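Local coordinates for protein amide synthase (Vibrio cholerae, PDB 1L5A) that is a condensation enzyme of nonribosomal peptide synthesis in the vibriobactin pathway, where it acts as an amide synthase, at residues Ser248-Ala253 with Gln391-Arg396; Phe364-Ser369 with Arg399-Leu404; Leu374-Thr379 with Glu395-Phe400. All coordinates share one frame; numbering follows the deposited sequence.

In the fold
Three contacts show how one helix can draw distant parts of a chain together. From the N terminus, the chain leaves helix 234-249 through residues 248-253. Residues 391-396 of helix 387-409 come back to it in interaction 1, closing a loop of 137 intervening residues. Strands 362-368 and 374-381, antiparallel neighbours in the four-stranded mixed sheet, lie within that span. Interaction 2 ties the first to the same helix over 29 residues, and interaction 3 the second over 15. Interaction 2 crosses interaction 1, their segments alternating. Interactions 1 and 3 share Glu395 and Arg396; interactions 2 and 3 share Arg399 and Phe400. Together they join the end of one helix, a second helix and the sheet.

Interaction 1: residues Ser248-Ala253 with Gln391-Arg396; sequences SAEPDA and QSHCER
Ala249 and His393 make the closest backbone approach, their CA atoms 7.2 Å apart, where the last turn of helix 234-249 passes the side of helix 387-409. Glu250 is the first residue to leave helical geometry, and from it a type I beta turn runs to Ala253, closed by a bond of 2.9 Å from Ala253 N to Glu250 O. The turn carries the chain away, so the contact is borne by Ala249 and Glu250 alone on this side. His393 answers both. Its NE2 donates to Glu250 OE1 at 2.6 Å, with an N-H...O angle of 159°. The acceptor lies in the plane of the imidazole and is met nearly along its C-O axis, while the carboxylate is turned 50° from the ring. Glu250 can span the gap because its CG stands opposite the backbone N (chi1 -158°) and the chain beyond is extended, crossing the histidine side chain at about a right angle. Here a polar bond is set into the packing of two helices in the C-terminal half of a condensation domain, whose fold resembles that of chloramphenicol acetyltransferase. The methyl of Ala249 adds an apolar touch, its CB lying obliquely to the imidazole and 4.0 Å from His393 CE1. The other ring nitrogen, ND1, is hydrogen-bonded to Tyr245 OH. With both nitrogens of this buried ring engaged, its rotation should be well defined, and the nearby carboxylate would be expected to favour a proton on NE2. Phe364 meets the same imidazole edge-to-face, and Tyr385 OH makes a further, weak hydrogen bond to Glu250 OE1.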
loop_
_atom_site.group_PDB
_atom_site.type_symbol
_atom_site.label_atom_id
_atom_site.label_comp_id
_atom_site.label_asym_id
_atom_site.label_seq_id
_atom_site.Cartn_x
_atom_site.Cartn_y
_atom_site.Cartn_z
ATOM N N SER A 248 -15.710 -27.010 23.427
ATOM C CA SER A 248 -16.285 -28.114 24.173
ATOM C C SER A 248 -16.575 -29.277 23.239
ATOM O O SER A 248 -16.138 -30.396 23.478
ATOM C CB SER A 248 -17.584 -27.678 24.840
ATOM O OG SER A 248 -18.556 -27.356 23.867
ATOM N N ALA A 249 -17.295 -28.988 22.160
ATOM C CA ALA A 249 -17.697 -29.986 21.174
ATOM C C ALA A 249 -16.587 -30.829 20.539
ATOM O O ALA A 249 -16.825 -31.975 20.157
ATOM C CB ALA A 249 -18.527 -29.311 20.078
ATOM N N GLU A 250 -15.385 -30.282 20.420
ATOM C CA GLU A 250 -14.283 -31.026 19.809
ATOM C C GLU A 250 -12.967 -30.390 20.254
ATOM O O GLU A 250 -12.147 -29.976 19.446
ATOM C CB GLU A 250 -14.426 -30.993 18.271
ATOM C CG GLU A 250 -13.700 -32.120 17.519
ATOM C CD GLU A 250 -14.183 -32.277 16.074
ATOM O OE1 GLU A 250 -15.413 -32.393 15.876
ATOM O OE2 GLU A 250 -13.342 -32.291 15.139
ATOM N N PRO A 251 -12.747 -30.333 21.567
ATOM C CA PRO A 251 -11.539 -29.746 22.157
ATOM C C PRO A 251 -10.210 -30.202 21.552
ATOM O O PRO A 251 -9.256 -29.424 21.490
ATOM C CB PRO A 251 -11.660 -30.126 23.631
ATOM C CG PRO A 251 -12.358 -31.456 23.564
ATOM C CD PRO A 251 -13.451 -31.171 22.554
ATOM N N ASP A 252 -10.143 -31.453 21.105
ATOM C CA ASP A 252 -8.910 -31.986 20.533
ATOM C C ASP A 252 -8.567 -31.471 19.136
ATOM O O ASP A 252 -7.503 -31.785 18.590
ATOM C CB ASP A 252 -8.969 -33.507 20.538
ATOM C CG ASP A 252 -9.167 -34.060 21.929
ATOM O OD1 ASP A 252 -8.395 -33.663 22.834
ATOM O OD2 ASP A 252 -10.092 -34.881 22.122
ATOM N N ALA A 253 -9.472 -30.684 18.558
ATOM C CA ALA A 253 -9.242 -30.102 17.243
ATOM C C ALA A 253 -8.797 -28.659 17.475
ATOM O O ALA A 253 -9.605 -27.774 17.740
ATOM C CB ALA A 253 -10.520 -30.147 16.412
ATOM N N GLN A 391 -23.094 -36.966 14.110
ATOM C CA GLN A 391 -24.368 -37.081 14.833
ATOM C C GLN A 391 -24.352 -36.082 15.990
ATOM O O GLN A 391 -25.237 -35.236 16.133
ATOM C CB GLN A 391 -24.542 -38.477 15.450
ATOM C CG GLN A 391 -24.607 -39.661 14.494
ATOM C CD GLN A 391 -26.002 -39.923 13.950
ATOM O OE1 GLN A 391 -26.196 -40.842 13.157
ATOM N NE2 GLN A 391 -26.980 -39.115 14.373
ATOM N N SER A 392 -23.326 -36.210 16.820
ATOM C CA SER A 392 -23.146 -35.366 17.982
ATOM C C SER A 392 -23.222 -33.865 17.654
ATOM O O SER A 392 -23.899 -33.106 18.365
ATOM C CB SER A 392 -21.802 -35.714 18.641
ATOM O OG SER A 392 -21.636 -35.042 19.873
ATOM N N HIS A 393 -22.538 -33.441 16.585
ATOM C CA HIS A 393 -22.539 -32.029 16.200
ATOM C C HIS A 393 -23.940 -31.575 15.843
ATOM O O HIS A 393 -24.355 -30.477 16.233
ATOM C CB HIS A 393 -21.585 -31.746 15.022
ATOM C CG HIS A 393 -20.138 -31.665 15.411
ATOM N ND1 HIS A 393 -19.646 -30.691 16.253
ATOM C CD2 HIS A 393 -19.074 -32.436 15.068
ATOM C CE1 HIS A 393 -18.342 -30.862 16.410
ATOM N NE2 HIS A 393 -17.970 -31.913 15.700
ATOM N N CYS A 394 -24.684 -32.413 15.126
ATOM C CA CYS A 394 -26.037 -32.019 14.745
ATOM C C CYS A 394 -26.958 -31.794 15.932
ATOM O O CYS A 394 -27.987 -31.140 15.808
ATOM C CB CYS A 394 -26.655 -33.046 13.815
ATOM S SG CYS A 394 -25.963 -33.006 12.177
ATOM N N GLU A 395 -26.601 -32.334 17.087
ATOM C CA GLU A 395 -27.441 -32.140 18.256
ATOM C C GLU A 395 -26.847 -31.047 19.147
ATOM O O GLU A 395 -27.580 -30.233 19.708
ATOM C CB GLU A 395 -27.589 -33.464 19.041
ATOM N N ARG A 396 -25.519 -31.008 19.246
ATOM C CA ARG A 396 -24.865 -30.030 20.102
ATOM C C ARG A 396 -24.755 -28.596 19.546
ATOM O O ARG A 396 -24.982 -27.629 20.280
ATOM C CB ARG A 396 -23.475 -30.557 20.521
#

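Interaction 2: residues Phe364-Ser369 with Arg399-Leu404; sequences FTFRGS and RFFEQL
Phe366 and Phe401 reach toward each other from opposite directions, one from strand 362-368 and the other from helix 387-409, and meet rim to rim. This is helix 387-409 packed on the four-stranded mixed sheet of the condensation domain, and it illustrates how long aromatic side chains can join elements whose backbones stay well apart: the CA atoms of the pair, the nearest across the two segments, are separated by 12.9 Å. The closest atoms are Phe366 CZ and Phe401 CZ, 3.6 Å apart. Around them, Phe366 CE2 lies 3.8 Å from Phe401 CZ, and Phe401 CE1 lies 3.9 Å from Phe366 CZ. Although the planes stand at 86°, this is no T-shaped stack, because neither ring sits over the face of the other. Their centroids are 5.9 Å apart. Relative to the Phe366 ring, Phe401 CZ and CE1 lie at the edge, near its plane; relative to the Phe401 ring, Phe366 CZ is oblique. Each ring is sent across the interface by a similar first torsion, with CG placed opposite the carbonyl carbon (chi1 -74° for Phe366 and -73° for Phe401). Both residues are buried. One shell further out, Leu215 touches both phenylalanines, and Leu238 of helix 234-249 packs on Phe366. The backbone of Phe366 is held in the sheet by hydrogen bonds to Asn335 and Leu337, which fix the base from which its ring projects. On the helix side, the preceding residue adds to the aromatic surroundings: Phe400 CD2 lies 4.2 Å above the plane of the Phe401 ring, offset toward its rim.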
loop_
_atom_site.group_PDB
_atom_site.type_symbol
_atom_site.label_atom_id
_atom_site.label_comp_id
_atom_site.label_asym_id
_atom_site.label_seq_id
_atom_site.Cartn_x
_atom_site.Cartn_y
_atom_site.Cartn_z
ATOM N N PHE A 364 -19.222 -26.829 8.576
ATOM C CA PHE A 364 -20.296 -26.061 9.185
ATOM C C PHE A 364 -20.562 -24.928 8.216
ATOM O O PHE A 364 -19.656 -24.169 7.876
ATOM C CB PHE A 364 -19.885 -25.513 10.558
ATOM C CG PHE A 364 -19.544 -26.586 11.539
ATOM C CD1 PHE A 364 -18.219 -26.833 11.889
ATOM C CD2 PHE A 364 -20.537 -27.418 12.039
ATOM C CE1 PHE A 364 -17.884 -27.905 12.717
ATOM C CE2 PHE A 364 -20.212 -28.492 12.867
ATOM C CZ PHE A 364 -18.883 -28.739 13.204
ATOM N N THR A 365 -21.795 -24.827 7.748
ATOM C CA THR A 365 -22.130 -23.782 6.805
ATOM C C THR A 365 -23.296 -22.919 7.251
ATOM O O THR A 365 -24.295 -23.399 7.776
ATOM C CB THR A 365 -22.424 -24.372 5.434
ATOM O OG1 THR A 365 -21.185 -24.630 4.765
ATOM C CG2 THR A 365 -23.263 -23.416 4.607
ATOM N N PHE A 366 -23.142 -21.621 7.059
ATOM C CA PHE A 366 -24.197 -20.705 7.428
ATOM C C PHE A 366 -24.655 -19.998 6.165
ATOM O O PHE A 366 -23.890 -19.252 5.552
ATOM C CB PHE A 366 -23.684 -19.699 8.447
ATOM C CG PHE A 366 -23.500 -20.268 9.823
ATOM C CD1 PHE A 366 -22.246 -20.673 10.262
ATOM C CD2 PHE A 366 -24.583 -20.358 10.706
ATOM C CE1 PHE A 366 -22.063 -21.159 11.580
ATOM C CE2 PHE A 366 -24.416 -20.836 12.012
ATOM C CZ PHE A 366 -23.151 -21.237 12.450
ATOM N N ARG A 367 -25.888 -20.269 5.749
ATOM C CA ARG A 367 -26.417 -19.624 4.560
ATOM C C ARG A 367 -27.562 -18.709 4.944
ATOM O O ARG A 367 -28.430 -19.068 5.743
ATOM C CB ARG A 367 -26.870 -20.652 3.509
ATOM C CG ARG A 367 -27.178 -22.055 4.049
ATOM C CD ARG A 367 -27.640 -23.017 2.936
ATOM N NE ARG A 367 -29.062 -22.852 2.655
ATOM C CZ ARG A 367 -30.038 -23.381 3.388
ATOM N NH1 ARG A 367 -29.746 -24.130 4.445
ATOM N NH2 ARG A 367 -31.311 -23.129 3.083
ATOM N N GLY A 368 -27.541 -17.507 4.383
ATOM C CA GLY A 368 -28.575 -16.539 4.675
ATOM C C GLY A 368 -28.022 -15.285 5.325
ATOM O O GLY A 368 -26.888 -14.864 5.059
ATOM N N SER A 369 -28.823 -14.697 6.205
ATOM C CA SER A 369 -28.432 -13.465 6.863
ATOM C C SER A 369 -29.262 -13.204 8.110
ATOM O O SER A 369 -30.479 -13.389 8.111
ATOM C CB SER A 369 -28.604 -12.306 5.883
ATOM O OG SER A 369 -28.473 -11.063 6.540
ATOM N N ARG A 399 -27.979 -26.614 19.951
ATOM C CA ARG A 399 -28.201 -26.373 21.369
ATOM C C ARG A 399 -27.317 -25.200 21.791
ATOM O O ARG A 399 -27.754 -24.314 22.543
ATOM C CB ARG A 399 -27.862 -27.635 22.186
ATOM N N PHE A 400 -26.082 -25.195 21.288
ATOM C CA PHE A 400 -25.128 -24.131 21.593
ATOM C C PHE A 400 -25.762 -22.764 21.375
ATOM O O PHE A 400 -25.576 -21.858 22.183
ATOM C CB PHE A 400 -23.884 -24.248 20.710
ATOM C CG PHE A 400 -22.896 -23.127 20.899
ATOM C CD1 PHE A 400 -21.922 -23.198 21.889
ATOM C CD2 PHE A 400 -22.956 -21.982 20.096
ATOM C CE1 PHE A 400 -21.021 -22.146 22.086
ATOM C CE2 PHE A 400 -22.065 -20.927 20.282
ATOM C CZ PHE A 400 -21.093 -21.010 21.283
ATOM N N PHE A 401 -26.505 -22.617 20.281
ATOM C CA PHE A 401 -27.150 -21.348 19.982
ATOM C C PHE A 401 -28.344 -21.111 20.896
ATOM O O PHE A 401 -28.653 -19.969 21.248
ATOM C CB PHE A 401 -27.585 -21.293 18.509
ATOM C CG PHE A 401 -26.442 -21.119 17.553
ATOM C CD1 PHE A 401 -26.118 -22.121 16.646
ATOM C CD2 PHE A 401 -25.660 -19.967 17.589
ATOM C CE1 PHE A 401 -25.024 -21.984 15.788
ATOM C CE2 PHE A 401 -24.565 -19.819 16.738
ATOM C CZ PHE A 401 -24.244 -20.829 15.837
ATOM N N GLU A 402 -29.015 -22.191 21.284
ATOM C CA GLU A 402 -30.164 -22.086 22.173
ATOM C C GLU A 402 -29.710 -21.543 23.528
ATOM O O GLU A 402 -30.409 -20.737 24.147
ATOM C CB GLU A 402 -30.822 -23.452 22.341
ATOM C CG GLU A 402 -31.778 -23.822 21.221
ATOM C CD GLU A 402 -32.188 -25.283 21.277
ATOM O OE1 GLU A 402 -32.169 -25.859 22.387
ATOM O OE2 GLU A 402 -32.534 -25.848 20.216
ATOM N N GLN A 403 -28.536 -21.986 23.974
ATOM C CA GLN A 403 -27.965 -21.539 25.240
ATOM C C GLN A 403 -27.608 -20.068 25.198
ATOM O O GLN A 403 -28.092 -19.285 26.002
ATOM C CB GLN A 403 -26.689 -22.304 25.567
ATOM C CG GLN A 403 -26.872 -23.591 26.328
ATOM C CD GLN A 403 -25.534 -24.204 26.689
ATOM O OE1 GLN A 403 -24.615 -23.497 27.116
ATOM N NE2 GLN A 403 -25.414 -25.522 26.527
ATOM N N LEU A 404 -26.735 -19.708 24.263
ATOM C CA LEU A 404 -26.288 -18.331 24.104
ATOM C C LEU A 404 -27.491 -17.408 24.188
ATOM O O LEU A 404 -27.455 -16.402 24.896
ATOM C CB LEU A 404 -25.594 -18.141 22.750
ATOM C CG LEU A 404 -24.476 -17.094 22.620
ATOM C CD1 LEU A 404 -24.097 -16.974 21.162
ATOM C CD2 LEU A 404 -24.910 -15.746 23.142
#

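Interaction 3: residues Leu374-Thr379 with Glu395-Phe400; sequences LCLDIT and ERFPRF
Leu376 and Ile378 of strand 374-381 face Pro398 and Phe397 of helix 387-409, and the two chains run in broadly opposite senses, with CA atoms 8.3 Å apart for Leu376 and Pro398 and 8.9 Å apart for Ile378 and Phe397. The helix is kinked here, since the proline nitrogen makes no bond to the turn before. Between the two backbones lies the ring of Phe397, which receives both strand side chains. Leu376 uses a single methyl, CD2, placed over one face in a CH-pi contact 4.0 Å from the centroid of the Phe397 ring and 28° off its normal. The methyl sits toward the near side of the ring, 3.6 Å from Phe397 CD2. It gets there because the CG of Leu376 stands opposite the backbone N (chi1 162°), which swings the branch out from the sheet to cross the phenylalanine at about a right angle. Ile378 reaches the same ring carbon with the end of its longer branch: Ile378 CD1 comes obliquely to within 3.8 Å of Phe397 CD2. One aromatic carbon is thus shared by two methyl groups from alternate positions along the strand. Elsewhere round the ring, Tyr245 of helix 234-249 stacks on Phe397 and Phe364 of the neighbouring strand meets it edge-to-face. In alpha/beta packing alternate strand residues point to the same side and so face the helix; here they close on the Phe397 ring, in the C-terminal half of the chloramphenicol acetyltransferase-like condensation fold.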
loop_
_atom_site.group_PDB
_atom_site.type_symbol
_atom_site.label_atom_id
_atom_site.label_comp_id
_atom_site.label_asym_id
_atom_site.label_seq_id
_atom_site.Cartn_x
_atom_site.Cartn_y
_atom_site.Cartn_z
ATOM N N LEU A 374 -31.482 -17.273 8.619
ATOM C CA LEU A 374 -30.111 -17.755 8.643
ATOM C C LEU A 374 -30.119 -19.214 9.063
ATOM O O LEU A 374 -30.521 -19.542 10.183
ATOM C CB LEU A 374 -29.289 -16.949 9.641
ATOM C CG LEU A 374 -27.826 -17.355 9.768
ATOM C CD1 LEU A 374 -27.084 -16.998 8.486
ATOM C CD2 LEU A 374 -27.221 -16.647 10.959
ATOM N N CYS A 375 -29.675 -20.089 8.166
ATOM C CA CYS A 375 -29.639 -21.521 8.465
ATOM C C CYS A 375 -28.215 -22.056 8.627
ATOM O O CYS A 375 -27.256 -21.491 8.091
ATOM C CB CYS A 375 -30.356 -22.313 7.367
ATOM S SG CYS A 375 -32.028 -21.736 7.060
ATOM N N LEU A 376 -28.098 -23.137 9.394
ATOM C CA LEU A 376 -26.826 -23.793 9.640
ATOM C C LEU A 376 -26.908 -25.179 9.042
ATOM O O LEU A 376 -27.847 -25.917 9.317
ATOM C CB LEU A 376 -26.557 -23.921 11.140
ATOM C CG LEU A 376 -25.483 -24.962 11.513
ATOM C CD1 LEU A 376 -24.164 -24.602 10.865
ATOM C CD2 LEU A 376 -25.314 -25.034 13.013
ATOM N N ASP A 377 -25.937 -25.528 8.211
ATOM C CA ASP A 377 -25.909 -26.842 7.597
ATOM C C ASP A 377 -24.689 -27.577 8.110
ATOM O O ASP A 377 -23.567 -27.085 7.959
ATOM C CB ASP A 377 -25.805 -26.741 6.081
ATOM C CG ASP A 377 -26.924 -25.937 5.469
ATOM O OD1 ASP A 377 -28.071 -26.035 5.959
ATOM O OD2 ASP A 377 -26.654 -25.220 4.479
ATOM N N ILE A 378 -24.905 -28.744 8.717
ATOM C CA ILE A 378 -23.802 -29.552 9.222
ATOM C C ILE A 378 -23.634 -30.722 8.259
ATOM O O ILE A 378 -24.429 -31.648 8.262
ATOM C CB ILE A 378 -24.097 -30.089 10.634
ATOM C CG1 ILE A 378 -24.637 -28.965 11.522
ATOM C CG2 ILE A 378 -22.835 -30.659 11.246
ATOM C CD1 ILE A 378 -23.711 -27.800 11.659
ATOM N N THR A 379 -22.598 -30.672 7.434
ATOM C CA THR A 379 -22.334 -31.714 6.449
ATOM C C THR A 379 -21.021 -32.459 6.697
ATOM O O THR A 379 -19.985 -31.848 6.966
ATOM C CB THR A 379 -22.270 -31.104 5.057
ATOM O OG1 THR A 379 -23.553 -30.563 4.735
ATOM C CG2 THR A 379 -21.859 -32.138 4.026
ATOM N N GLU A 395 -26.601 -32.334 17.087
ATOM C CA GLU A 395 -27.441 -32.140 18.256
ATOM C C GLU A 395 -26.847 -31.047 19.147
ATOM O O GLU A 395 -27.580 -30.233 19.708
ATOM C CB GLU A 395 -27.589 -33.464 19.041
ATOM N N ARG A 396 -25.519 -31.008 19.246
ATOM C CA ARG A 396 -24.865 -30.030 20.102
ATOM C C ARG A 396 -24.755 -28.596 19.546
ATOM O O ARG A 396 -24.982 -27.629 20.280
ATOM C CB ARG A 396 -23.475 -30.557 20.521
ATOM N N PHE A 397 -24.428 -28.435 18.267
ATOM C CA PHE A 397 -24.290 -27.085 17.737
ATOM C C PHE A 397 -25.587 -26.291 17.907
ATOM O O PHE A 397 -25.572 -25.198 18.473
ATOM C CB PHE A 397 -23.854 -27.104 16.258
ATOM C CG PHE A 397 -22.957 -25.940 15.861
ATOM C CD1 PHE A 397 -22.853 -24.801 16.667
ATOM C CD2 PHE A 397 -22.230 -25.981 14.677
ATOM C CE1 PHE A 397 -22.034 -23.721 16.293
ATOM C CE2 PHE A 397 -21.416 -24.920 14.297
ATOM C CZ PHE A 397 -21.316 -23.785 15.106
ATOM N N PRO A 398 -26.728 -26.824 17.430
ATOM C CA PRO A 398 -27.981 -26.073 17.589
ATOM C C PRO A 398 -28.268 -25.693 19.038
ATOM O O PRO A 398 -28.734 -24.586 19.321
ATOM C CB PRO A 398 -29.027 -27.023 17.020
ATOM C CG PRO A 398 -28.272 -27.685 15.895
ATOM C CD PRO A 398 -26.933 -27.999 16.564
ATOM N N ARG A 399 -27.979 -26.614 19.951
ATOM C CA ARG A 399 -28.201 -26.373 21.369
ATOM C C ARG A 399 -27.317 -25.200 21.791
ATOM O O ARG A 399 -27.754 -24.314 22.543
ATOM C CB ARG A 399 -27.862 -27.635 22.186
ATOM N N PHE A 400 -26.082 -25.195 21.288
ATOM C CA PHE A 400 -25.128 -24.131 21.593
ATOM C C PHE A 400 -25.762 -22.764 21.375
ATOM O O PHE A 400 -25.576 -21.858 22.183
ATOM C CB PHE A 400 -23.884 -24.248 20.710
ATOM C CG PHE A 400 -22.896 -23.127 20.899
ATOM C CD1 PHE A 400 -21.922 -23.198 21.889
ATOM C CD2 PHE A 400 -22.956 -21.982 20.096
ATOM C CE1 PHE A 400 -21.021 -22.146 22.086
ATOM C CE2 PHE A 400 -22.065 -20.927 20.282
ATOM C CZ PHE A 400 -21.093 -21.010 21.283
#